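Local coordinates for nisin biosynthesis protein nisC (Lactococcus lactis subsp. lactis, PDB 2G0D) that acts as the lantibiotic cyclase of nisin biosynthesis, a zinc-containing enzyme of the LanC family built as an alpha toroid, at residues N201-G212 / W277-L287; Y321-E332 / F372-V382. One frame throughout, in Å; residues are numbered along the deposited sequence.

Interaction 1 of 2, residues N201-G212 / W277-L287; sequences NMGLAHGLAGVG and WCYGGPGISLL. With ZN (zinc ion), chain B.
Leu204 reaches from the loop before helix 208-221 into a niche formed by Trp277 and the start of helix 281-294. Its CB lies 3.3 Å from Trp277 O, and CG stays near the same carbonyl. The two methyls then part: CD1 turns to Gly283 O, while CD2 sits over one face of the Trp277 indole, a CH-pi contact 3.6 Å from the centroid of the five-membered ring, and also meets Leu286 CD1. With CG anti to the backbone N (chi1 -180°), the side chain crosses that of Trp277 at about a right angle. Trp277 NE1 itself donates to Leu399 O, which helps fix the rotation of the ring.

Beside this apolar plug runs a polar seam. Ala205 N gives a nearly straight bond of 3.0 Å to Cys278 O, on a lone pair in the carbonyl plane, and water 3 donates to the same oxygen. Ala205 CB packs on Cys278 CB. Farther out, Asn201 ND2 donates to Tyr279 OH at 3.0 Å, with the hydroxyl in the amide plane, while Asn201 OD1 takes Gly203 N in an Asx turn. Gly203 CA lies 3.5 Å from Tyr279 CD1, and the backbone itself packs against the ring.

Two helices of the toroid, whose first turns 208-212 and 281-287 cross at 31°, thus meet through the loops at their N-terminal ends. Cys278 SG binds zinc at 2.3 Å, and the grip on its backbone carbonyl and CB is consistent with segment 201-212 serving as a second shell that helps position this ligand without touching the metal.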
loop_
_atom_site.group_PDB
_atom_site.type_symbol
_atom_site.label_atom_id
_atom_site.label_comp_id
_atom_site.label_asym_id
_atom_site.label_seq_id
_atom_site.Cartn_x
_atom_site.Cartn_y
_atom_site.Cartn_z
ATOM N N ASN A 201 -2.509 -13.484 9.288
ATOM C CA ASN A 201 -3.055 -12.687 8.173
ATOM C C ASN A 201 -2.148 -12.785 6.940
ATOM O O ASN A 201 -0.921 -12.665 7.043
ATOM C CB ASN A 201 -3.289 -11.230 8.605
ATOM C CG ASN A 201 -4.031 -10.420 7.557
ATOM O OD1 ASN A 201 -3.551 -10.253 6.432
ATOM N ND2 ASN A 201 -5.196 -9.896 7.924
ATOM N N MET A 202 -2.770 -13.045 5.788
ATOM C CA MET A 202 -2.054 -13.411 4.559
ATOM C C MET A 202 -2.285 -12.420 3.416
ATOM O O MET A 202 -1.967 -12.686 2.252
ATOM C CB MET A 202 -2.446 -14.841 4.155
ATOM C CG MET A 202 -1.931 -15.958 5.134
ATOM S SD MET A 202 -0.155 -16.235 4.943
ATOM C CE MET A 202 0.402 -15.271 6.281
ATOM N N GLY A 203 -2.840 -11.269 3.767
ATOM C CA GLY A 203 -3.081 -10.187 2.814
ATOM C C GLY A 203 -1.865 -9.297 2.684
ATOM O O GLY A 203 -0.989 -9.297 3.544
ATOM N N LEU A 204 -1.811 -8.538 1.600
ATOM C CA LEU A 204 -0.740 -7.569 1.401
ATOM C C LEU A 204 -0.863 -6.409 2.377
ATOM O O LEU A 204 0.120 -6.005 3.022
ATOM C CB LEU A 204 -0.777 -7.023 -0.037
ATOM C CG LEU A 204 0.305 -5.992 -0.392
ATOM C CD1 LEU A 204 1.615 -6.720 -0.577
ATOM C CD2 LEU A 204 -0.022 -5.218 -1.643
ATOM N N ALA A 205 -2.075 -5.868 2.453
ATOM C CA ALA A 205 -2.375 -4.652 3.210
ATOM C C ALA A 205 -2.194 -4.814 4.727
ATOM O O ALA A 205 -1.760 -3.876 5.409
ATOM C CB ALA A 205 -3.800 -4.186 2.896
ATOM N N HIS A 206 -2.511 -6.004 5.242
ATOM C CA HIS A 206 -2.573 -6.224 6.679
ATOM C C HIS A 206 -1.787 -7.427 7.182
ATOM O O HIS A 206 -1.826 -7.745 8.381
ATOM C CB HIS A 206 -4.039 -6.373 7.118
ATOM C CG HIS A 206 -4.890 -5.191 6.803
ATOM N ND1 HIS A 206 -4.684 -3.956 7.377
ATOM C CD2 HIS A 206 -5.983 -5.061 6.014
ATOM C CE1 HIS A 206 -5.600 -3.110 6.943
ATOM N NE2 HIS A 206 -6.399 -3.755 6.110
ATOM N N GLY A 207 -1.095 -8.111 6.279
ATOM C CA GLY A 207 -0.518 -9.402 6.602
ATOM C C GLY A 207 0.887 -9.602 6.086
ATOM O O GLY A 207 1.646 -8.632 5.900
ATOM N N LEU A 208 1.208 -10.875 5.834
ATOM C CA LEU A 208 2.581 -11.366 5.681
ATOM C C LEU A 208 3.253 -10.927 4.376
ATOM O O LEU A 208 4.457 -10.633 4.351
ATOM C CB LEU A 208 2.593 -12.909 5.811
ATOM C CG LEU A 208 3.882 -13.663 6.179
ATOM C CD1 LEU A 208 4.325 -13.445 7.646
ATOM C CD2 LEU A 208 3.771 -15.137 5.862
ATOM N N ALA A 209 2.481 -10.882 3.299
ATOM C CA ALA A 209 2.983 -10.455 1.991
ATOM C C ALA A 209 3.545 -9.052 2.052
ATOM O O ALA A 209 4.551 -8.753 1.396
ATOM C CB ALA A 209 1.872 -10.521 0.944
ATOM N N GLY A 210 2.876 -8.186 2.816
ATOM C CA GLY A 210 3.245 -6.782 2.931
ATOM C C GLY A 210 4.567 -6.614 3.643
ATOM O O GLY A 210 5.395 -5.803 3.214
ATOM N N VAL A 211 4.785 -7.391 4.715
ATOM C CA VAL A 211 6.094 -7.426 5.364
ATOM C C VAL A 211 7.143 -7.922 4.403
ATOM O O VAL A 211 8.183 -7.310 4.286
ATOM C CB VAL A 211 6.128 -8.315 6.636
ATOM N N GLY A 212 6.857 -9.021 3.710
ATOM C CA GLY A 212 7.747 -9.572 2.685
ATOM C C GLY A 212 8.150 -8.567 1.620
ATOM O O GLY A 212 9.338 -8.413 1.342
ATOM N N TRP A 277 -5.858 -5.913 -4.347
ATOM C CA TRP A 277 -4.580 -5.438 -3.853
ATOM C C TRP A 277 -4.430 -5.775 -2.360
ATOM O O TRP A 277 -3.443 -6.375 -1.954
ATOM C CB TRP A 277 -4.438 -3.926 -4.132
ATOM C CG TRP A 277 -3.275 -3.278 -3.435
ATOM C CD1 TRP A 277 -1.989 -3.206 -3.886
ATOM C CD2 TRP A 277 -3.301 -2.590 -2.174
ATOM N NE1 TRP A 277 -1.193 -2.520 -2.971
ATOM C CE2 TRP A 277 -1.973 -2.139 -1.910
ATOM C CE3 TRP A 277 -4.308 -2.330 -1.227
ATOM C CZ2 TRP A 277 -1.634 -1.418 -0.756
ATOM C CZ3 TRP A 277 -3.973 -1.606 -0.064
ATOM C CH2 TRP A 277 -2.643 -1.159 0.158
ATOM N N CYS A 278 -5.413 -5.411 -1.544
ATOM C CA CYS A 278 -5.292 -5.602 -0.097
ATOM C C CYS A 278 -5.193 -7.069 0.378
ATOM O O CYS A 278 -4.425 -7.377 1.290
ATOM C CB CYS A 278 -6.437 -4.897 0.621
ATOM S SG CYS A 278 -8.089 -5.390 0.084
ATOM N N TYR A 279 -5.991 -7.948 -0.238
ATOM C CA TYR A 279 -6.011 -9.374 0.048
ATOM C C TYR A 279 -6.116 -10.140 -1.272
ATOM O O TYR A 279 -6.853 -9.736 -2.181
ATOM C CB TYR A 279 -7.247 -9.743 0.883
ATOM C CG TYR A 279 -7.227 -9.384 2.360
ATOM C CD1 TYR A 279 -6.555 -10.186 3.282
ATOM C CD2 TYR A 279 -7.980 -8.297 2.841
ATOM C CE1 TYR A 279 -6.583 -9.883 4.658
ATOM C CE2 TYR A 279 -8.014 -7.984 4.187
ATOM C CZ TYR A 279 -7.303 -8.775 5.091
ATOM O OH TYR A 279 -7.328 -8.456 6.424
ATOM N N GLY A 280 -5.395 -11.244 -1.376
ATOM C CA GLY A 280 -5.562 -12.149 -2.518
ATOM C C GLY A 280 -4.439 -12.055 -3.538
ATOM O O GLY A 280 -3.463 -11.303 -3.354
ATOM N N GLY A 281 -4.608 -12.817 -4.618
ATOM C CA GLY A 281 -3.600 -12.964 -5.669
ATOM C C GLY A 281 -2.903 -11.711 -6.178
ATOM O O GLY A 281 -1.697 -11.697 -6.247
ATOM N N PRO A 282 -3.659 -10.663 -6.560
ATOM C CA PRO A 282 -2.959 -9.477 -7.111
ATOM C C PRO A 282 -1.914 -8.887 -6.181
ATOM O O PRO A 282 -0.796 -8.652 -6.616
ATOM C CB PRO A 282 -4.095 -8.484 -7.390
ATOM C CG PRO A 282 -5.324 -9.434 -7.635
ATOM C CD PRO A 282 -5.130 -10.475 -6.566
ATOM N N GLY A 283 -2.250 -8.692 -4.916
ATOM C CA GLY A 283 -1.265 -8.182 -3.945
ATOM C C GLY A 283 -0.172 -9.186 -3.626
ATOM O O GLY A 283 0.993 -8.830 -3.510
ATOM N N ILE A 284 -0.558 -10.450 -3.466
ATOM C CA ILE A 284 0.399 -11.536 -3.223
ATOM C C ILE A 284 1.415 -11.645 -4.376
ATOM O O ILE A 284 2.580 -11.942 -4.132
ATOM C CB ILE A 284 -0.342 -12.881 -2.939
ATOM C CG1 ILE A 284 -1.025 -12.833 -1.559
ATOM C CG2 ILE A 284 0.597 -14.098 -3.080
ATOM C CD1 ILE A 284 -2.190 -13.797 -1.418
ATOM N N SER A 285 0.997 -11.369 -5.617
ATOM C CA SER A 285 1.928 -11.441 -6.761
ATOM C C SER A 285 3.094 -10.468 -6.612
ATOM O O SER A 285 4.169 -10.714 -7.142
ATOM C CB SER A 285 1.222 -11.200 -8.100
ATOM O OG SER A 285 0.845 -9.829 -8.302
ATOM N N LEU A 286 2.873 -9.357 -5.906
ATOM C CA LEU A 286 3.948 -8.381 -5.629
ATOM C C LEU A 286 5.060 -8.994 -4.758
ATOM O O LEU A 286 6.246 -8.797 -5.013
ATOM C CB LEU A 286 3.375 -7.092 -4.993
ATOM C CG LEU A 286 2.462 -6.232 -5.898
ATOM C CD1 LEU A 286 1.779 -5.069 -5.130
ATOM C CD2 LEU A 286 3.263 -5.709 -7.038
ATOM N N LEU A 287 4.679 -9.751 -3.738
ATOM C CA LEU A 287 5.667 -10.490 -2.937
ATOM C C LEU A 287 6.587 -11.345 -3.824
ATOM O O LEU A 287 7.794 -11.322 -3.656
ATOM C CB LEU A 287 4.972 -11.388 -1.890
ATOM C CG LEU A 287 5.907 -12.335 -1.113
ATOM C CD1 LEU A 287 6.883 -11.560 -0.192
ATOM C CD2 LEU A 287 5.101 -13.341 -0.299
HETATM ZN ZN ZN B . -9.288 -3.425 0.469
HETATM O O HOH W 1 -4.310 -12.555 0.898
HETATM O O HOH W 2 -3.044 -9.062 -1.086
HETATM O O HOH W 3 -4.657 -7.510 3.929
HETATM O O HOH W 4 -9.630 -3.377 2.621
#

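Interaction 2 of 2, residues Y321-E332 / F372-V382; sequences YMICHGYSGLIE and FLEGISGCILV. With ZN (zinc ion), chain B.
Ile323 overlaps Phe372 through its outermost methyl, CD1, which approaches ring atom CE1 to 3.5 Å and also reaches Val382 CG2. This is the packing of neighbouring helices in the alpha toroid of the LanC fold: the first turns of two helices, 327-332 and 376-382, run at 28° to each other, each preceded by a loop, and the loops dock side by side. CG1 of Ile323 stands anti to the carbonyl carbon (chi1 -75°), which sends CD1 between Phe372 and the start of the opposing helix. There the methyl rests on the backbone of Gly378, with Gly378 O 3.6 Å from Ile323 CD1.

The loops are also joined through polar atoms. Cys324 N donates to Leu373 O at 3.0 Å, and water 5 links Ile323 N with Phe372 O and Gly375 O. The end of Leu373 returns to the other loop, and its CD1 touches Cys324 CB at 3.6 Å, beside the sulfur that binds zinc. His325 supplies a second ligand through ND1. Its ring stands almost perpendicular to the Glu374 carboxylate, with Glu374 OE2 3.5 Å from His325 CE1.

Deeper along the helices, Val382 packs against Ser328, Ile331 and Glu332, and helix 347-355 lends Phe353 to the same cluster. Glu332 lies alongside Val382, the two side chains running in opposite directions. Its buried carboxylate is shared out: OE2 forms a salt bridge with Arg396, while OE1 accepts from water 6, which also donates to Val382 O at 2.7 Å.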
loop_
_atom_site.group_PDB
_atom_site.type_symbol
_atom_site.label_atom_id
_atom_site.label_comp_id
_atom_site.label_asym_id
_atom_site.label_seq_id
_atom_site.Cartn_x
_atom_site.Cartn_y
_atom_site.Cartn_z
ATOM N N TYR A 321 -14.458 -0.239 -9.260
ATOM C CA TYR A 321 -13.209 0.226 -9.850
ATOM C C TYR A 321 -12.250 0.927 -8.856
ATOM O O TYR A 321 -11.272 1.549 -9.275
ATOM C CB TYR A 321 -13.530 1.123 -11.053
ATOM C CG TYR A 321 -13.991 0.309 -12.263
ATOM C CD1 TYR A 321 -13.069 -0.222 -13.162
ATOM C CD2 TYR A 321 -15.350 0.044 -12.480
ATOM C CE1 TYR A 321 -13.484 -1.006 -14.260
ATOM C CE2 TYR A 321 -15.778 -0.723 -13.562
ATOM C CZ TYR A 321 -14.841 -1.242 -14.458
ATOM O OH TYR A 321 -15.273 -1.996 -15.548
ATOM N N MET A 322 -12.518 0.810 -7.558
ATOM C CA MET A 322 -11.670 1.430 -6.530
ATOM C C MET A 322 -10.285 0.789 -6.514
ATOM O O MET A 322 -10.068 -0.297 -7.096
ATOM C CB MET A 322 -12.278 1.298 -5.122
ATOM C CG MET A 322 -11.856 0.012 -4.429
ATOM S SD MET A 322 -12.493 -0.275 -2.805
ATOM C CE MET A 322 -11.144 0.021 -1.737
ATOM N N ILE A 323 -9.363 1.449 -5.819
ATOM C CA ILE A 323 -8.010 0.931 -5.670
ATOM C C ILE A 323 -7.943 -0.249 -4.702
ATOM O O ILE A 323 -7.469 -1.331 -5.084
ATOM C CB ILE A 323 -7.048 2.059 -5.245
ATOM C CG1 ILE A 323 -6.779 2.961 -6.480
ATOM C CG2 ILE A 323 -5.736 1.463 -4.597
ATOM C CD1 ILE A 323 -5.623 3.860 -6.318
ATOM N N CYS A 324 -8.444 -0.066 -3.482
ATOM C CA CYS A 324 -8.146 -1.010 -2.389
ATOM C C CYS A 324 -8.497 -2.449 -2.709
ATOM O O CYS A 324 -7.645 -3.327 -2.626
ATOM C CB CYS A 324 -8.810 -0.602 -1.056
ATOM S SG CYS A 324 -8.095 -1.483 0.397
ATOM N N HIS A 325 -9.750 -2.693 -3.051
ATOM C CA HIS A 325 -10.162 -4.035 -3.434
ATOM C C HIS A 325 -11.046 -4.000 -4.682
ATOM O O HIS A 325 -11.972 -4.785 -4.811
ATOM C CB HIS A 325 -10.839 -4.777 -2.264
ATOM C CG HIS A 325 -11.727 -3.918 -1.414
ATOM N ND1 HIS A 325 -11.275 -3.274 -0.278
ATOM C CD2 HIS A 325 -13.045 -3.609 -1.524
ATOM C CE1 HIS A 325 -12.281 -2.618 0.282
ATOM N NE2 HIS A 325 -13.365 -2.808 -0.451
ATOM N N GLY A 326 -10.746 -3.078 -5.596
ATOM C CA GLY A 326 -11.457 -2.981 -6.861
ATOM C C GLY A 326 -10.523 -3.129 -8.056
ATOM O O GLY A 326 -9.336 -3.441 -7.926
ATOM N N TYR A 327 -11.075 -2.888 -9.230
ATOM C CA TYR A 327 -10.371 -3.176 -10.462
ATOM C C TYR A 327 -9.212 -2.200 -10.801
ATOM O O TYR A 327 -8.230 -2.607 -11.454
ATOM C CB TYR A 327 -11.394 -3.284 -11.614
ATOM C CG TYR A 327 -10.835 -4.017 -12.815
ATOM C CD1 TYR A 327 -10.365 -5.315 -12.703
ATOM C CD2 TYR A 327 -10.750 -3.388 -14.057
ATOM C CE1 TYR A 327 -9.847 -6.002 -13.812
ATOM C CE2 TYR A 327 -10.221 -4.056 -15.161
ATOM C CZ TYR A 327 -9.772 -5.359 -15.027
ATOM O OH TYR A 327 -9.238 -6.002 -16.119
ATOM N N SER A 328 -9.308 -0.928 -10.380
ATOM C CA SER A 328 -8.200 0.010 -10.636
ATOM C C SER A 328 -6.907 -0.436 -9.938
ATOM O O SER A 328 -5.793 -0.246 -10.461
ATOM C CB SER A 328 -8.564 1.459 -10.271
ATOM O OG SER A 328 -9.474 1.989 -11.231
ATOM N N GLY A 329 -7.042 -1.065 -8.768
ATOM C CA GLY A 329 -5.849 -1.572 -8.059
ATOM C C GLY A 329 -5.182 -2.703 -8.810
ATOM O O GLY A 329 -3.978 -2.723 -8.927
ATOM N N LEU A 330 -5.969 -3.643 -9.330
ATOM C CA LEU A 330 -5.465 -4.757 -10.183
ATOM C C LEU A 330 -4.743 -4.212 -11.410
ATOM O O LEU A 330 -3.631 -4.608 -11.743
ATOM C CB LEU A 330 -6.665 -5.627 -10.610
ATOM C CG LEU A 330 -6.958 -6.860 -9.725
ATOM C CD1 LEU A 330 -7.263 -6.454 -8.292
ATOM C CD2 LEU A 330 -8.068 -7.773 -10.291
ATOM N N ILE A 331 -5.394 -3.275 -12.088
ATOM C CA ILE A 331 -4.820 -2.627 -13.248
ATOM C C ILE A 331 -3.464 -1.953 -12.942
ATOM O O ILE A 331 -2.496 -2.106 -13.689
ATOM C CB ILE A 331 -5.879 -1.659 -13.900
ATOM C CG1 ILE A 331 -6.998 -2.480 -14.563
ATOM C CG2 ILE A 331 -5.261 -0.714 -14.935
ATOM C CD1 ILE A 331 -6.570 -3.354 -15.800
ATOM N N GLU A 332 -3.385 -1.227 -11.841
ATOM C CA GLU A 332 -2.156 -0.544 -11.498
ATOM C C GLU A 332 -0.994 -1.483 -11.166
ATOM O O GLU A 332 0.190 -1.148 -11.403
ATOM C CB GLU A 332 -2.371 0.461 -10.354
ATOM C CG GLU A 332 -1.171 1.409 -10.234
ATOM C CD GLU A 332 -1.084 2.425 -11.377
ATOM O OE1 GLU A 332 -2.120 2.641 -12.044
ATOM O OE2 GLU A 332 0.002 3.033 -11.600
ATOM N N PHE A 372 -8.482 8.600 -1.794
ATOM C CA PHE A 372 -7.536 7.820 -2.558
ATOM C C PHE A 372 -7.860 6.347 -2.544
ATOM O O PHE A 372 -7.987 5.707 -3.605
ATOM C CB PHE A 372 -6.129 8.029 -2.003
ATOM C CG PHE A 372 -5.125 7.072 -2.569
ATOM C CD1 PHE A 372 -4.789 7.123 -3.925
ATOM C CD2 PHE A 372 -4.523 6.102 -1.750
ATOM C CE1 PHE A 372 -3.858 6.214 -4.449
ATOM C CE2 PHE A 372 -3.633 5.199 -2.267
ATOM C CZ PHE A 372 -3.282 5.258 -3.612
ATOM N N LEU A 373 -8.020 5.808 -1.334
ATOM C CA LEU A 373 -7.984 4.377 -1.168
ATOM C C LEU A 373 -9.237 3.710 -1.747
ATOM O O LEU A 373 -9.162 2.661 -2.411
ATOM C CB LEU A 373 -7.742 4.018 0.321
ATOM C CG LEU A 373 -7.504 2.547 0.661
ATOM C CD1 LEU A 373 -6.358 1.922 -0.154
ATOM C CD2 LEU A 373 -7.279 2.331 2.175
ATOM N N GLU A 374 -10.387 4.318 -1.493
ATOM C CA GLU A 374 -11.650 3.747 -1.956
ATOM C C GLU A 374 -12.380 4.654 -2.920
ATOM O O GLU A 374 -13.305 4.211 -3.611
ATOM C CB GLU A 374 -12.557 3.420 -0.758
ATOM C CG GLU A 374 -11.913 2.379 0.154
ATOM C CD GLU A 374 -12.911 1.613 0.993
ATOM O OE1 GLU A 374 -14.080 2.010 1.037
ATOM O OE2 GLU A 374 -12.526 0.599 1.604
ATOM N N GLY A 375 -11.956 5.918 -2.958
ATOM C CA GLY A 375 -12.756 6.971 -3.580
ATOM C C GLY A 375 -12.369 7.193 -5.025
ATOM O O GLY A 375 -11.444 6.543 -5.549
ATOM N N ILE A 376 -13.086 8.097 -5.674
ATOM C CA ILE A 376 -12.848 8.383 -7.083
ATOM C C ILE A 376 -11.430 8.889 -7.432
ATOM O O ILE A 376 -10.919 8.557 -8.494
ATOM C CB ILE A 376 -13.916 9.319 -7.666
ATOM C CG1 ILE A 376 -13.817 9.326 -9.210
ATOM C CG2 ILE A 376 -13.833 10.731 -7.043
ATOM C CD1 ILE A 376 -15.116 9.671 -9.916
ATOM N N SER A 377 -10.798 9.681 -6.559
ATOM C CA SER A 377 -9.482 10.252 -6.888
ATOM C C SER A 377 -8.382 9.191 -7.070
ATOM O O SER A 377 -7.420 9.396 -7.793
ATOM C CB SER A 377 -9.052 11.303 -5.865
ATOM O OG SER A 377 -8.767 10.675 -4.631
ATOM N N GLY A 378 -8.529 8.043 -6.427
ATOM C CA GLY A 378 -7.589 6.952 -6.663
ATOM C C GLY A 378 -7.695 6.452 -8.092
ATOM O O GLY A 378 -6.680 6.215 -8.763
ATOM N N CYS A 379 -8.939 6.279 -8.542
ATOM C CA CYS A 379 -9.236 5.857 -9.904
ATOM C C CYS A 379 -8.672 6.857 -10.936
ATOM O O CYS A 379 -8.070 6.460 -11.931
ATOM C CB CYS A 379 -10.751 5.702 -10.063
ATOM S SG CYS A 379 -11.322 5.101 -11.658
ATOM N N ILE A 380 -8.888 8.144 -10.693
ATOM C CA ILE A 380 -8.368 9.219 -11.543
ATOM C C ILE A 380 -6.839 9.157 -11.606
ATOM O O ILE A 380 -6.270 9.342 -12.673
ATOM C CB ILE A 380 -8.854 10.622 -11.069
ATOM C CG1 ILE A 380 -10.355 10.750 -11.331
ATOM C CG2 ILE A 380 -8.081 11.752 -11.747
ATOM C CD1 ILE A 380 -11.070 11.877 -10.556
ATOM N N LEU A 381 -6.188 8.899 -10.471
ATOM C CA LEU A 381 -4.735 8.744 -10.468
ATOM C C LEU A 381 -4.287 7.655 -11.431
ATOM O O LEU A 381 -3.375 7.873 -12.225
ATOM C CB LEU A 381 -4.194 8.438 -9.063
ATOM C CG LEU A 381 -3.765 9.678 -8.259
ATOM C CD1 LEU A 381 -3.853 9.388 -6.753
ATOM C CD2 LEU A 381 -2.364 10.100 -8.641
ATOM N N VAL A 382 -4.910 6.481 -11.335
ATOM C CA VAL A 382 -4.623 5.369 -12.237
ATOM C C VAL A 382 -4.791 5.819 -13.681
ATOM O O VAL A 382 -3.881 5.642 -14.500
ATOM C CB VAL A 382 -5.524 4.133 -11.951
ATOM C CG1 VAL A 382 -5.213 2.983 -12.912
ATOM C CG2 VAL A 382 -5.364 3.628 -10.500
HETATM ZN ZN ZN B . -9.288 -3.425 0.469
HETATM O O HOH W 5 -9.882 4.235 -4.977
HETATM O O HOH W 6 -1.687 4.155 -13.989
HETATM O O HOH W 4 -9.630 -3.377 2.621
#

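Overall arrangement
Both interactions are buried pairings of toroid helices, and in each the loops before the helices come closer than the helices do. They converge on one zinc ion: interaction 1 brings Cys278, interaction 2 brings Cys324 and His325, and water 4 completes the ligands. Segments 277-287 and 321-332 adjoin, with Cys278 N probably bonded to Cys324 O and Pro282 packed on Leu330. Interaction 1, nearer the chain centre, has no exposed touching residue and relies on an indole face, a tyrosine hydroxyl and ordered waters. Interaction 2 is more mixed, with an aliphatic core, an exposed Glu374 beside the metal site and a charged Glu332 held deep among the helices.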